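Long-range contact in dihydropteroate synthase (PDB 6DAY), which probably catalyses the condensation of 4-aminobenzoate with a dihydropterin diphosphate to give dihydropteroate, a precursor of folate: residues D58-G63 with T94-S99. Sequence-based numbering, arbitrary orientation.
Sequences DLLDIG and TALPLS
Ser99 donates a hydrogen bond from its hydroxyl to Asp61 across two parallel strands, with OG 2.9 Å from OD1 and meeting that oxygen from above the carboxylate plane. Both side chains extend the same way: CG of Asp61 and OG of Ser99 each stand anti to their own backbone N (chi1 -170° and 168°), which brings the two groups together on one face of the sheet. The other carboxylate oxygen, OD2, forms a salt bridge with Arg261 and a hydrogen bond with Asn120, so partners at both oxygens fix the turn of this buried acid. The backbone ladder beneath runs from Leu60 N to Pro97 O, then from Ser99 N to Leu60 O (2.8 Å), and on to Ile62 N and Ser99 O.

On the other face Leu60 and Leu98 meet, running alongside each other in the same direction, with CD2 of Leu98 resting 4.0 Å from CB of Leu60. From the loop before strand 98-101, Leu96 comes in at about a right angle and sets CD1 against CG of Leu60, while from beside them CD1 of Ile62 approaches CB of Leu98 at 4.2 Å. Just before strand 59-63, CD of Pro97 lies 3.3 Å from O of Asp58.

These are neighbouring strands of the TIM barrel, joined by a beta-alpha-beta crossover through helix 76-93. That helix packs on Leu60, Ile62 and Leu98, helix 41-54 reaches Leu60 and Leu96, and strands 21-27 and 118-121 flank the pair.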
loop_
_atom_site.group_PDB
_atom_site.type_symbol
_atom_site.label_atom_id
_atom_site.label_comp_id
_atom_site.label_asym_id
_atom_site.label_seq_id
_atom_site.Cartn_x
_atom_site.Cartn_y
_atom_site.Cartn_z
ATOM N N ASP D 58 16.571 0.516 14.403
ATOM C CA ASP D 58 17.541 0.004 15.369
ATOM C C ASP D 58 17.301 -1.448 15.700
ATOM O O ASP D 58 18.218 -2.117 16.195
ATOM C CB ASP D 58 17.476 0.838 16.637
ATOM C CG ASP D 58 17.846 2.315 16.369
ATOM O OD1 ASP D 58 19.051 2.552 16.079
ATOM O OD2 ASP D 58 16.966 3.205 16.423
ATOM N N LEU D 59 16.091 -1.937 15.441
ATOM C CA LEU D 59 15.777 -3.349 15.668
ATOM C C LEU D 59 14.524 -3.659 14.860
ATOM O O LEU D 59 13.851 -2.752 14.397
ATOM C CB LEU D 59 15.572 -3.640 17.154
ATOM C CG LEU D 59 14.408 -3.027 17.913
ATOM C CD1 LEU D 59 14.132 -3.893 19.146
ATOM C CD2 LEU D 59 14.722 -1.579 18.328
ATOM N N LEU D 60 14.255 -4.960 14.607
ATOM C CA LEU D 60 13.078 -5.330 13.830
ATOM C C LEU D 60 12.210 -6.222 14.697
ATOM O O LEU D 60 12.744 -7.019 15.466
ATOM C CB LEU D 60 13.458 -6.092 12.562
ATOM C CG LEU D 60 14.330 -5.331 11.569
ATOM C CD1 LEU D 60 14.760 -6.261 10.418
ATOM C CD2 LEU D 60 13.605 -4.102 11.012
ATOM N N ASP D 61 10.886 -6.061 14.604
ATOM C CA ASP D 61 9.935 -6.842 15.383
ATOM C C ASP D 61 9.141 -7.712 14.414
ATOM O O ASP D 61 8.313 -7.199 13.662
ATOM C CB ASP D 61 8.986 -5.968 16.182
ATOM C CG ASP D 61 8.147 -6.745 17.173
ATOM O OD1 ASP D 61 8.656 -7.713 17.765
ATOM O OD2 ASP D 61 6.973 -6.387 17.381
ATOM N N ILE D 62 9.315 -9.033 14.502
ATOM C CA ILE D 62 8.778 -9.962 13.511
ATOM C C ILE D 62 7.600 -10.686 14.143
ATOM O O ILE D 62 7.742 -11.324 15.198
ATOM C CB ILE D 62 9.876 -10.924 13.032
ATOM C CG1 ILE D 62 10.938 -10.156 12.265
ATOM C CG2 ILE D 62 9.292 -12.124 12.205
ATOM C CD1 ILE D 62 12.327 -10.434 12.699
ATOM N N GLY D 63 6.436 -10.567 13.532
ATOM C CA GLY D 63 5.256 -11.179 14.116
ATOM C C GLY D 63 4.399 -11.895 13.108
ATOM O O GLY D 63 4.238 -11.409 11.990
ATOM N N THR D 94 20.898 -9.190 8.213
ATOM C CA THR D 94 20.965 -7.910 8.924
ATOM C C THR D 94 21.931 -8.037 10.088
ATOM O O THR D 94 22.299 -9.138 10.480
ATOM C CB THR D 94 19.597 -7.459 9.475
ATOM O OG1 THR D 94 19.199 -8.336 10.536
ATOM C CG2 THR D 94 18.533 -7.446 8.407
ATOM N N ALA D 95 22.402 -6.890 10.595
ATOM C CA ALA D 95 23.181 -6.868 11.823
ATOM C C ALA D 95 22.370 -6.393 13.032
ATOM O O ALA D 95 22.922 -6.288 14.136
ATOM C CB ALA D 95 24.413 -5.964 11.633
ATOM N N LEU D 96 21.052 -6.122 12.851
ATOM C CA LEU D 96 20.147 -5.552 13.845
ATOM C C LEU D 96 19.677 -6.590 14.855
ATOM O O LEU D 96 19.428 -7.735 14.500
ATOM C CB LEU D 96 18.886 -4.995 13.162
ATOM C CG LEU D 96 19.083 -3.766 12.283
ATOM C CD1 LEU D 96 17.686 -3.218 11.952
ATOM C CD2 LEU D 96 19.955 -2.750 13.011
ATOM N N PRO D 97 19.408 -6.173 16.091
ATOM C CA PRO D 97 18.670 -7.057 17.004
ATOM C C PRO D 97 17.298 -7.367 16.408
ATOM O O PRO D 97 16.684 -6.526 15.752
ATOM C CB PRO D 97 18.551 -6.226 18.287
ATOM C CG PRO D 97 19.561 -5.136 18.174
ATOM C CD PRO D 97 19.865 -4.934 16.731
ATOM N N LEU D 98 16.828 -8.595 16.610
ATOM C CA LEU D 98 15.542 -9.050 16.110
ATOM C C LEU D 98 14.671 -9.486 17.276
ATOM O O LEU D 98 15.083 -10.308 18.096
ATOM C CB LEU D 98 15.714 -10.248 15.148
ATOM C CG LEU D 98 16.714 -10.070 13.995
ATOM C CD1 LEU D 98 16.806 -11.364 13.236
ATOM C CD2 LEU D 98 16.280 -8.906 13.033
ATOM N N SER D 99 13.457 -8.985 17.306
ATOM C CA SER D 99 12.465 -9.337 18.294
ATOM C C SER D 99 11.379 -10.167 17.625
ATOM O O SER D 99 11.125 -10.029 16.431
ATOM C CB SER D 99 11.859 -8.061 18.902
ATOM O OG SER D 99 10.699 -8.334 19.662
#